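PDB 5HIW: cytochrome P450 CYP260B1 from Sorangium cellulosum, which is a bacterial cytochrome P450, a haem protein rich in helix that carries protoporphyrin IX with its iron in a buried pocket. Local coordinates for residues A[8-18]-A[368-376]; A[123-133]-A[230-241]. All coordinates share one frame; numbering follows the deposited sequence.

Contact 1: residues A[8-18]-A[368-376]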
loop_
_atom_site.group_PDB
_atom_site.type_symbol
_atom_site.label_atom_id
_atom_site.label_comp_id
_atom_site.label_asym_id
_atom_site.label_seq_id
_atom_site.Cartn_x
_atom_site.Cartn_y
_atom_site.Cartn_z
ATOM N N PHE A 8 -5.651 -18.284 4.051
ATOM C CA PHE A 8 -4.578 -17.348 3.702
ATOM C C PHE A 8 -3.252 -17.999 3.307
ATOM O O PHE A 8 -2.347 -17.327 2.837
ATOM C CB PHE A 8 -4.435 -16.291 4.793
ATOM C CG PHE A 8 -5.499 -15.205 4.703
ATOM C CD1 PHE A 8 -6.826 -15.452 5.028
ATOM C CD2 PHE A 8 -5.171 -13.925 4.226
ATOM C CE1 PHE A 8 -7.781 -14.476 4.937
ATOM C CE2 PHE A 8 -6.135 -12.947 4.129
ATOM C CZ PHE A 8 -7.422 -13.179 4.497
ATOM N N SER A 9 -3.136 -19.306 3.540
ATOM C CA SER A 9 -1.933 -20.059 3.120
ATOM C C SER A 9 -2.060 -20.492 1.645
ATOM O O SER A 9 -1.112 -20.928 1.036
ATOM C CB SER A 9 -1.672 -21.253 4.081
ATOM O OG SER A 9 -2.854 -22.033 4.203
ATOM N N PHE A 10 -3.213 -20.307 1.059
ATOM C CA PHE A 10 -3.423 -20.549 -0.391
ATOM C C PHE A 10 -2.297 -19.898 -1.215
ATOM O O PHE A 10 -1.951 -18.739 -0.994
ATOM C CB PHE A 10 -4.815 -19.979 -0.749
ATOM C CG PHE A 10 -5.273 -20.233 -2.172
ATOM C CD1 PHE A 10 -4.957 -19.356 -3.164
ATOM C CD2 PHE A 10 -6.030 -21.359 -2.490
ATOM C CE1 PHE A 10 -5.352 -19.578 -4.491
ATOM C CE2 PHE A 10 -6.453 -21.589 -3.784
ATOM C CZ PHE A 10 -6.127 -20.696 -4.795
ATOM N N THR A 11 -1.667 -20.660 -2.104
ATOM C CA THR A 11 -0.767 -20.115 -3.128
ATOM C C THR A 11 -1.226 -20.558 -4.517
ATOM O O THR A 11 -2.060 -21.471 -4.635
ATOM C CB THR A 11 0.694 -20.531 -2.975
ATOM O OG1 THR A 11 0.829 -21.912 -3.262
ATOM C CG2 THR A 11 1.168 -20.299 -1.591
ATOM N N SER A 12 -0.733 -19.877 -5.545
ATOM C CA SER A 12 -1.124 -20.166 -6.916
ATOM C C SER A 12 -0.315 -19.450 -7.926
ATOM O O SER A 12 0.277 -18.402 -7.651
ATOM C CB SER A 12 -2.578 -19.795 -7.150
ATOM O OG SER A 12 -2.996 -20.228 -8.444
ATOM N N LYS A 13 -0.287 -20.005 -9.138
ATOM C CA LYS A 13 0.286 -19.304 -10.266
ATOM C C LYS A 13 -0.702 -18.401 -10.958
ATOM O O LYS A 13 -0.326 -17.684 -11.869
ATOM C CB LYS A 13 0.816 -20.287 -11.349
ATOM C CG LYS A 13 1.751 -21.308 -10.753
ATOM C CD LYS A 13 3.162 -20.870 -10.913
ATOM C CE LYS A 13 4.097 -22.020 -10.615
ATOM N NZ LYS A 13 4.272 -21.972 -9.155
ATOM N N ASP A 14 -1.952 -18.463 -10.575
ATOM C CA ASP A 14 -2.992 -17.726 -11.245
ATOM C C ASP A 14 -3.312 -16.562 -10.326
ATOM O O ASP A 14 -3.725 -16.781 -9.190
ATOM C CB ASP A 14 -4.163 -18.648 -11.391
ATOM C CG ASP A 14 -5.434 -17.981 -11.887
ATOM O OD1 ASP A 14 -5.532 -16.778 -12.116
ATOM O OD2 ASP A 14 -6.423 -18.761 -12.063
ATOM N N PRO A 15 -3.114 -15.358 -10.830
ATOM C CA PRO A 15 -3.283 -14.189 -9.981
ATOM C C PRO A 15 -4.672 -13.942 -9.416
ATOM O O PRO A 15 -4.795 -13.264 -8.364
ATOM C CB PRO A 15 -2.785 -13.056 -10.846
ATOM C CG PRO A 15 -2.776 -13.566 -12.228
ATOM C CD PRO A 15 -2.486 -15.007 -12.110
ATOM N N SER A 16 -5.718 -14.487 -10.026
ATOM C CA SER A 16 -7.051 -14.229 -9.573
ATOM C C SER A 16 -7.619 -15.389 -8.709
ATOM O O SER A 16 -8.710 -15.253 -8.145
ATOM C CB SER A 16 -7.959 -13.911 -10.779
ATOM O OG SER A 16 -8.209 -15.161 -11.430
ATOM N N ALA A 17 -6.839 -16.447 -8.470
ATOM C CA ALA A 17 -7.393 -17.638 -7.786
ATOM C C ALA A 17 -7.695 -17.335 -6.335
ATOM O O ALA A 17 -8.678 -17.848 -5.768
ATOM C CB ALA A 17 -6.471 -18.844 -7.868
ATOM N N PHE A 18 -6.868 -16.489 -5.730
ATOM C CA PHE A 18 -7.079 -16.184 -4.321
ATOM C C PHE A 18 -8.338 -15.387 -4.118
ATOM O O PHE A 18 -9.093 -15.670 -3.216
ATOM C CB PHE A 18 -5.901 -15.438 -3.761
ATOM C CG PHE A 18 -6.008 -15.125 -2.284
ATOM C CD1 PHE A 18 -6.182 -16.138 -1.364
ATOM C CD2 PHE A 18 -5.813 -13.849 -1.811
ATOM C CE1 PHE A 18 -6.250 -15.880 -0.038
ATOM C CE2 PHE A 18 -5.857 -13.595 -0.467
ATOM C CZ PHE A 18 -6.084 -14.611 0.432
ATOM N N VAL A 368 9.094 -18.192 -17.015
ATOM C CA VAL A 368 9.111 -18.167 -15.557
ATOM C C VAL A 368 7.682 -18.021 -15.109
ATOM O O VAL A 368 6.981 -17.199 -15.660
ATOM C CB VAL A 368 9.964 -16.974 -15.058
ATOM C CG1 VAL A 368 9.930 -16.891 -13.537
ATOM C CG2 VAL A 368 11.399 -17.081 -15.574
ATOM N N GLN A 369 7.303 -18.811 -14.104
ATOM C CA GLN A 369 5.975 -18.936 -13.552
ATOM C C GLN A 369 5.982 -18.323 -12.129
ATOM O O GLN A 369 6.200 -19.006 -11.158
ATOM C CB GLN A 369 5.581 -20.454 -13.447
ATOM C CG GLN A 369 6.058 -21.410 -14.551
ATOM C CD GLN A 369 5.718 -20.899 -15.928
ATOM O OE1 GLN A 369 4.700 -20.232 -16.111
ATOM N NE2 GLN A 369 6.583 -21.174 -16.901
ATOM N N PRO A 370 5.732 -17.039 -12.018
ATOM C CA PRO A 370 5.641 -16.471 -10.677
ATOM C C PRO A 370 4.587 -17.142 -9.778
ATOM O O PRO A 370 3.528 -17.541 -10.297
ATOM C CB PRO A 370 5.193 -15.032 -10.948
ATOM C CG PRO A 370 5.316 -14.787 -12.401
ATOM C CD PRO A 370 5.258 -16.141 -13.065
ATOM N N THR A 371 4.810 -17.213 -8.445
ATOM C CA THR A 371 3.779 -17.627 -7.517
ATOM C C THR A 371 3.172 -16.459 -6.695
ATOM O O THR A 371 3.937 -15.639 -6.111
ATOM C CB THR A 371 4.354 -18.624 -6.502
ATOM O OG1 THR A 371 4.947 -19.733 -7.209
ATOM C CG2 THR A 371 3.304 -19.135 -5.605
ATOM N N PHE A 372 1.848 -16.438 -6.622
ATOM C CA PHE A 372 1.030 -15.448 -5.868
ATOM C C PHE A 372 0.689 -16.000 -4.522
ATOM O O PHE A 372 0.209 -17.147 -4.407
ATOM C CB PHE A 372 -0.241 -15.059 -6.647
ATOM C CG PHE A 372 0.082 -14.367 -7.940
ATOM C CD1 PHE A 372 0.459 -15.081 -9.040
ATOM C CD2 PHE A 372 0.128 -12.981 -8.008
ATOM C CE1 PHE A 372 0.817 -14.481 -10.193
ATOM C CE2 PHE A 372 0.508 -12.363 -9.156
ATOM C CZ PHE A 372 0.900 -13.061 -10.232
ATOM N N SER A 373 0.913 -15.174 -3.497
ATOM C CA SER A 373 0.608 -15.546 -2.125
ATOM C C SER A 373 0.395 -14.289 -1.299
ATOM O O SER A 373 0.573 -13.151 -1.800
ATOM C CB SER A 373 1.754 -16.343 -1.498
ATOM O OG SER A 373 2.777 -15.526 -1.126
ATOM N N THR A 374 0.038 -14.519 -0.057
ATOM C CA THR A 374 -0.153 -13.419 0.905
ATOM C C THR A 374 1.079 -13.206 1.770
ATOM O O THR A 374 1.057 -12.366 2.711
ATOM C CB THR A 374 -1.329 -13.633 1.805
ATOM O OG1 THR A 374 -1.169 -14.879 2.491
ATOM C CG2 THR A 374 -2.604 -13.699 1.023
ATOM N N ALA A 375 2.154 -13.932 1.462
ATOM C CA ALA A 375 3.437 -13.565 2.012
ATOM C C ALA A 375 4.514 -13.622 0.964
ATOM O O ALA A 375 5.520 -14.309 1.149
ATOM C CB ALA A 375 3.785 -14.460 3.223
ATOM N N PRO A 376 4.345 -12.908 -0.166
ATOM C CA PRO A 376 5.369 -12.942 -1.217
ATOM C C PRO A 376 6.669 -12.290 -0.770
ATOM O O PRO A 376 6.671 -11.145 -0.310
ATOM C CB PRO A 376 4.744 -12.133 -2.360
ATOM C CG PRO A 376 3.853 -11.201 -1.667
ATOM C CD PRO A 376 3.287 -11.943 -0.501
HETATM O O HOH W 1 -0.553 -17.362 0.850
HETATM O O HOH W 2 2.226 -16.992 -12.452
#
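S12 and F372 join residues 8-18 to residues 368-376 as a single antiparallel bridge, a hydrogen-bonded pair in which each residue gives its N-H and takes one with its carbonyl. The bond from F372 N to S12 O is the shorter, 2.7 Å and close to straight at 167°; the return bond from S12 N to F372 O is 3.1 Å and more bent. Water finishes the pairing at both ends. One molecule donates to F8 O and F10 O and accepts from T374 N, while a second donates to K13 O and P370 O.

Two side chains add bonds of their own. T374 OG1 stands between its backbone N and carbonyl carbon (chi1 57°) and gives its proton to F8 O at 2.7 Å, in the carbonyl plane, so that F8 O takes both this hydroxyl and a water. T374 CG2 lies 3.6 Å from F18 CE2. K13 bends at chi2 and chi4, laying CD against Q369 CB and bringing K13 NZ to T371 OG1 at 3.0 Å. Beside the bridge, P15 CB sits over the centre of the F372 ring in a CH-pi contact, while S12 O approaches the ring at its edge.

S12 OG accepts from D14 N in an ST turn, and D14 OD1 caps S16 N ahead of helix 17-28. At its edge away from S12, strand 372-373 pairs antiparallel with strand 383-384. Backbone polar atoms here are thus satisfied by the central pair, two waters and the T374 hydroxyl, alongside apolar contacts such as P15 on F372 and T374 CG2 on F18.

Contact 2: residues A[123-133]-A[230-241]. With HEM (protoporphyrin IX containing Fe), chain B.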
loop_
_atom_site.group_PDB
_atom_site.type_symbol
_atom_site.label_atom_id
_atom_site.label_comp_id
_atom_site.label_asym_id
_atom_site.label_seq_id
_atom_site.Cartn_x
_atom_site.Cartn_y
_atom_site.Cartn_z
ATOM N N LEU A 123 10.781 -7.054 -13.019
ATOM C CA LEU A 123 10.279 -5.683 -12.781
ATOM C C LEU A 123 9.866 -5.450 -11.317
ATOM O O LEU A 123 9.612 -4.310 -10.959
ATOM C CB LEU A 123 9.122 -5.351 -13.698
ATOM C CG LEU A 123 9.405 -5.249 -15.176
ATOM C CD1 LEU A 123 8.127 -5.081 -16.017
ATOM C CD2 LEU A 123 10.365 -4.158 -15.505
ATOM N N PHE A 124 9.822 -6.459 -10.482
ATOM C CA PHE A 124 9.667 -6.213 -9.048
ATOM C C PHE A 124 10.965 -5.521 -8.566
ATOM O O PHE A 124 10.946 -4.386 -8.160
ATOM C CB PHE A 124 9.388 -7.425 -8.190
ATOM C CG PHE A 124 9.038 -7.061 -6.763
ATOM C CD1 PHE A 124 7.799 -6.657 -6.438
ATOM C CD2 PHE A 124 10.031 -7.059 -5.753
ATOM C CE1 PHE A 124 7.473 -6.253 -5.143
ATOM C CE2 PHE A 124 9.746 -6.644 -4.475
ATOM C CZ PHE A 124 8.440 -6.203 -4.160
ATOM N N ASP A 125 12.095 -6.217 -8.677
ATOM C CA ASP A 125 13.366 -5.630 -8.251
ATOM C C ASP A 125 13.722 -4.383 -9.035
ATOM O O ASP A 125 14.242 -3.403 -8.448
ATOM C CB ASP A 125 14.484 -6.678 -8.445
ATOM C CG ASP A 125 14.494 -7.783 -7.397
ATOM O OD1 ASP A 125 13.783 -7.750 -6.374
ATOM O OD2 ASP A 125 15.259 -8.753 -7.593
ATOM N N ASP A 126 13.506 -4.402 -10.367
ATOM C CA ASP A 126 14.007 -3.390 -11.314
ATOM C C ASP A 126 13.087 -2.143 -11.512
ATOM O O ASP A 126 13.453 -1.202 -12.212
ATOM C CB ASP A 126 14.239 -4.075 -12.739
ATOM C CG ASP A 126 15.428 -5.161 -12.746
ATOM O OD1 ASP A 126 16.237 -5.072 -11.823
ATOM O OD2 ASP A 126 15.467 -6.110 -13.592
ATOM N N PHE A 127 11.869 -2.183 -10.987
ATOM C CA PHE A 127 10.905 -1.095 -11.109
ATOM C C PHE A 127 10.107 -0.920 -9.813
ATOM O O PHE A 127 10.096 0.195 -9.262
ATOM C CB PHE A 127 9.978 -1.355 -12.273
ATOM C CG PHE A 127 8.981 -0.261 -12.519
ATOM C CD1 PHE A 127 9.312 0.833 -13.246
ATOM C CD2 PHE A 127 7.711 -0.330 -11.925
ATOM C CE1 PHE A 127 8.370 1.815 -13.523
ATOM C CE2 PHE A 127 6.780 0.652 -12.168
ATOM C CZ PHE A 127 7.127 1.730 -12.955
ATOM N N ALA A 128 9.378 -1.949 -9.361
ATOM C CA ALA A 128 8.441 -1.785 -8.260
ATOM C C ALA A 128 9.171 -1.374 -6.975
ATOM O O ALA A 128 8.657 -0.588 -6.187
ATOM C CB ALA A 128 7.581 -3.001 -8.036
ATOM N N ILE A 129 10.371 -1.872 -6.775
ATOM C CA ILE A 129 11.137 -1.519 -5.598
ATOM C C ILE A 129 11.824 -0.150 -5.881
ATOM O O ILE A 129 11.938 0.664 -5.008
ATOM C CB ILE A 129 12.278 -2.607 -5.306
ATOM C CG1 ILE A 129 11.744 -3.897 -4.690
ATOM C CG2 ILE A 129 13.338 -2.041 -4.390
ATOM C CD1 ILE A 129 11.123 -3.739 -3.349
ATOM N N SER A 130 12.421 -0.046 -7.033
ATOM C CA SER A 130 13.310 1.093 -7.450
ATOM C C SER A 130 12.612 2.426 -7.376
ATOM O O SER A 130 13.188 3.486 -6.952
ATOM C CB SER A 130 13.678 0.965 -8.930
ATOM O OG SER A 130 14.473 -0.124 -9.120
ATOM N N MET A 131 11.334 2.411 -7.731
ATOM C CA MET A 131 10.491 3.636 -7.661
ATOM C C MET A 131 10.429 4.268 -6.251
ATOM O O MET A 131 10.884 5.415 -6.066
ATOM C CB MET A 131 9.072 3.386 -8.254
ATOM C CG MET A 131 9.053 3.338 -9.745
ATOM S SD MET A 131 9.533 4.928 -10.475
ATOM C CE MET A 131 8.224 5.953 -9.777
ATOM N N PRO A 132 9.885 3.572 -5.263
ATOM C CA PRO A 132 9.890 4.137 -3.938
ATOM C C PRO A 132 11.265 4.339 -3.289
ATOM O O PRO A 132 11.428 5.265 -2.504
ATOM C CB PRO A 132 9.036 3.177 -3.129
ATOM C CG PRO A 132 9.031 1.947 -3.916
ATOM C CD PRO A 132 9.067 2.354 -5.321
ATOM N N MET A 133 12.289 3.540 -3.668
ATOM C CA MET A 133 13.621 3.825 -3.186
ATOM C C MET A 133 14.117 5.208 -3.643
ATOM O O MET A 133 14.620 5.958 -2.790
ATOM C CB MET A 133 14.636 2.754 -3.644
ATOM C CG MET A 133 14.417 1.447 -2.908
ATOM S SD MET A 133 15.707 0.210 -3.315
ATOM C CE MET A 133 17.077 0.902 -2.419
ATOM N N TYR A 230 6.414 3.020 1.895
ATOM C CA TYR A 230 7.716 2.548 1.328
ATOM C C TYR A 230 7.584 1.186 0.706
ATOM O O TYR A 230 8.080 0.978 -0.446
ATOM C CB TYR A 230 8.782 2.461 2.386
ATOM C CG TYR A 230 10.156 2.439 1.813
ATOM C CD1 TYR A 230 10.711 3.574 1.228
ATOM C CD2 TYR A 230 10.894 1.264 1.839
ATOM C CE1 TYR A 230 11.962 3.535 0.658
ATOM C CE2 TYR A 230 12.204 1.235 1.373
ATOM C CZ TYR A 230 12.727 2.348 0.786
ATOM O OH TYR A 230 13.975 2.278 0.272
ATOM N N GLU A 231 6.930 0.316 1.434
ATOM C CA GLU A 231 6.576 -1.020 0.881
ATOM C C GLU A 231 5.244 -1.163 0.131
ATOM O O GLU A 231 5.183 -1.833 -0.909
ATOM C CB GLU A 231 6.725 -2.106 1.906
ATOM C CG GLU A 231 8.235 -2.347 2.119
ATOM C CD GLU A 231 8.551 -3.573 2.999
ATOM O OE1 GLU A 231 7.697 -4.492 3.025
ATOM O OE2 GLU A 231 9.653 -3.604 3.675
ATOM N N THR A 232 4.239 -0.460 0.589
ATOM C CA THR A 232 2.923 -0.465 -0.082
ATOM C C THR A 232 3.096 -0.102 -1.524
ATOM O O THR A 232 2.503 -0.729 -2.409
ATOM C CB THR A 232 1.907 0.478 0.609
ATOM O OG1 THR A 232 2.500 1.791 0.718
ATOM C CG2 THR A 232 1.492 -0.018 2.037
ATOM N N THR A 233 3.861 0.981 -1.820
ATOM C CA THR A 233 4.027 1.411 -3.150
ATOM C C THR A 233 4.548 0.306 -4.067
ATOM O O THR A 233 4.092 0.183 -5.205
ATOM C CB THR A 233 5.006 2.650 -3.215
ATOM O OG1 THR A 233 4.455 3.717 -2.440
ATOM C CG2 THR A 233 5.126 3.079 -4.638
ATOM N N SER A 234 5.544 -0.465 -3.585
ATOM C CA SER A 234 6.099 -1.543 -4.382
ATOM C C SER A 234 5.071 -2.647 -4.728
ATOM O O SER A 234 4.995 -3.032 -5.911
ATOM C CB SER A 234 7.292 -2.180 -3.630
ATOM O OG SER A 234 8.384 -1.240 -3.611
ATOM N N TRP A 235 4.204 -2.943 -3.796
ATOM C CA TRP A 235 3.194 -4.066 -4.022
ATOM C C TRP A 235 2.107 -3.570 -4.944
ATOM O O TRP A 235 1.673 -4.314 -5.872
ATOM C CB TRP A 235 2.731 -4.684 -2.776
ATOM C CG TRP A 235 3.834 -5.449 -2.143
ATOM C CD1 TRP A 235 4.554 -5.096 -1.001
ATOM C CD2 TRP A 235 4.433 -6.638 -2.645
ATOM N NE1 TRP A 235 5.556 -6.005 -0.793
ATOM C CE2 TRP A 235 5.479 -6.981 -1.758
ATOM C CE3 TRP A 235 4.179 -7.459 -3.756
ATOM C CZ2 TRP A 235 6.322 -8.073 -2.004
ATOM C CZ3 TRP A 235 4.974 -8.577 -3.972
ATOM C CH2 TRP A 235 6.051 -8.859 -3.122
ATOM N N MET A 236 1.739 -2.279 -4.834
ATOM C CA MET A 236 0.790 -1.693 -5.833
ATOM C C MET A 236 1.339 -1.644 -7.223
ATOM O O MET A 236 0.666 -2.009 -8.216
ATOM C CB MET A 236 0.340 -0.285 -5.408
ATOM C CG MET A 236 -0.453 0.481 -6.523
ATOM S SD MET A 236 -1.385 1.840 -5.753
ATOM C CE MET A 236 -2.356 2.351 -7.185
ATOM N N LEU A 237 2.597 -1.208 -7.342
ATOM C CA LEU A 237 3.240 -1.218 -8.631
ATOM C C LEU A 237 3.410 -2.614 -9.158
ATOM O O LEU A 237 3.173 -2.827 -10.359
ATOM C CB LEU A 237 4.584 -0.487 -8.599
ATOM C CG LEU A 237 4.596 1.050 -8.303
ATOM C CD1 LEU A 237 6.040 1.553 -8.121
ATOM C CD2 LEU A 237 3.891 1.766 -9.411
ATOM N N ALA A 238 3.772 -3.566 -8.295
ATOM C CA ALA A 238 3.982 -4.902 -8.713
ATOM C C ALA A 238 2.675 -5.451 -9.332
ATOM O O ALA A 238 2.669 -5.993 -10.425
ATOM C CB ALA A 238 4.386 -5.815 -7.559
ATOM N N ASN A 239 1.560 -5.288 -8.642
ATOM C CA ASN A 239 0.323 -5.909 -9.153
ATOM C C ASN A 239 -0.307 -5.164 -10.315
ATOM O O ASN A 239 -0.994 -5.758 -11.126
ATOM C CB ASN A 239 -0.644 -6.022 -8.021
ATOM C CG ASN A 239 -0.189 -7.004 -6.951
ATOM O OD1 ASN A 239 0.880 -7.608 -7.023
ATOM N ND2 ASN A 239 -1.026 -7.211 -6.006
ATOM N N LEU A 240 0.049 -3.888 -10.521
ATOM C CA LEU A 240 -0.305 -3.170 -11.699
ATOM C C LEU A 240 0.427 -3.741 -12.882
ATOM O O LEU A 240 -0.140 -4.057 -13.947
ATOM C CB LEU A 240 -0.012 -1.673 -11.504
ATOM C CG LEU A 240 -0.185 -0.792 -12.713
ATOM C CD1 LEU A 240 -1.505 -0.979 -13.384
ATOM C CD2 LEU A 240 0.146 0.689 -12.413
ATOM N N LEU A 241 1.726 -3.974 -12.716
ATOM C CA LEU A 241 2.450 -4.526 -13.794
ATOM C C LEU A 241 1.928 -5.958 -14.110
ATOM O O LEU A 241 1.897 -6.301 -15.250
ATOM C CB LEU A 241 3.921 -4.592 -13.446
ATOM C CG LEU A 241 4.571 -3.199 -13.508
ATOM C CD1 LEU A 241 5.965 -3.411 -12.994
ATOM C CD2 LEU A 241 4.599 -2.556 -14.839
HETATM C CHA HEM B . -3.897 4.140 5.694
HETATM C CHB HEM B . -3.301 1.102 1.945
HETATM C CHC HEM B . -0.061 4.085 0.040
HETATM C CHD HEM B . -0.002 6.491 4.183
HETATM C C1A HEM B . -4.079 3.099 4.829
HETATM C C2A HEM B . -5.021 2.045 4.976
HETATM C C3A HEM B . -4.882 1.208 3.900
HETATM C C4A HEM B . -3.762 1.685 3.144
HETATM C CMA HEM B . -5.686 -0.085 3.648
HETATM C CAA HEM B . -6.102 1.950 6.047
HETATM C CBA HEM B . -5.496 1.404 7.351
HETATM C CGA HEM B . -6.535 1.041 8.355
HETATM O O1A HEM B . -7.731 1.458 8.213
HETATM O O2A HEM B . -6.271 0.173 9.224
HETATM C C1B HEM B . -2.353 1.605 1.140
HETATM C C2B HEM B . -2.048 1.029 -0.141
HETATM C C3B HEM B . -1.129 1.904 -0.687
HETATM C C4B HEM B . -0.861 2.972 0.279
HETATM C CMB HEM B . -2.534 -0.274 -0.800
HETATM C CAB HEM B . -0.523 1.644 -1.970
HETATM C CBB HEM B . 0.536 2.149 -2.510
HETATM C C1C HEM B . 0.246 5.032 1.016
HETATM C C2C HEM B . 1.172 6.098 0.779
HETATM C C3C HEM B . 1.186 6.770 1.970
HETATM C C4C HEM B . 0.338 6.104 2.904
HETATM C CMC HEM B . 1.864 6.254 -0.554
HETATM C CAC HEM B . 1.949 7.987 2.312
HETATM C CBC HEM B . 2.262 8.874 1.379
HETATM C C1D HEM B . -1.090 6.009 4.900
HETATM C C2D HEM B . -1.420 6.616 6.217
HETATM C C3D HEM B . -2.494 5.966 6.649
HETATM C C4D HEM B . -2.828 5.002 5.589
HETATM C CMD HEM B . -0.649 7.681 6.973
HETATM C CAD HEM B . -3.314 6.228 7.924
HETATM C CBD HEM B . -4.441 7.178 7.568
HETATM C CGD HEM B . -5.315 7.547 8.774
HETATM O O1D HEM B . -5.375 6.823 9.815
HETATM O O2D HEM B . -6.032 8.603 8.755
HETATM N NA HEM B . -3.326 2.855 3.660
HETATM N NB HEM B . -1.730 2.799 1.269
HETATM N NC HEM B . -0.286 5.068 2.229
HETATM N ND HEM B . -1.958 5.021 4.572
HETATM FE FE HEM B . -1.870 3.961 2.948
HETATM O O HOH W 3 -0.366 2.593 4.012
#
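L237 reaches from helix 232-245 into a pocket formed by F127, A128, M131 and P132, a knob into a hole. L237 CB lies 4.0 Å from A128 CB. From there CG turns anti to the carbonyl carbon (chi1 -65°), and the two methyls part: L237 CD1 reaches M131 CB at 3.5 Å, with P132 CD a little farther off, while CD2 meets F127 CE2. M131 CG lies over the centre of the F127 ring, so the wall of the pocket is itself packed. One turn on, L241 CD1 touches F127 CD2 at 3.7 Å and also L123 CB.

Helix 232-245 is probably the C-terminal part of the long helix that crosses the haem in the P450 fold, following a break at Y230-E231: T232, T233 and M236 line the haem pocket, T232 O and M236 SD coming close to the vinyl carbon CBB. Helix 123-128 packs on another side of it; the axes of 123-128 and 232-241 approach to 9.6 Å and cross at 117°, with A128 close enough for A128 CB to lie 3.3 Å from S234 O.

S234 OG donates to A128 O at 2.7 Å, reaching it from above the carbonyl plane, and P132 CG presses on the same hydroxyl. Toward the other end, F124 CE1 and CZ lie over one face of the W235 six-membered ring, the planes inclined by 35°, and A238 CB meets the F124 ring at its edge. Where residues 123-133 end and 230-241 begin, M133 CG rests 3.3 Å from Y230 OH, a hydroxyl hydrogen-bonded to D151 of helix 147-162.

The centres of the two contacts lie about 17 Å apart, and they meet directly where P376 O packs on W235 CZ2. Helix 232-245 touches both: it carries one side of contact 2, and its V242 lies against F372 of contact 1. Along the chain, residues 8-18 come first, then 123-133 and 230-241, and last 368-376, so contact 1 joins the N-terminal region to the chain's late part around everything that forms contact 2. Contact 2 is buried and reaches the haem through helix 232-245, whereas contact 1 is only partly buried, and the helix thus connects the haem pocket with the join between the early and late chain.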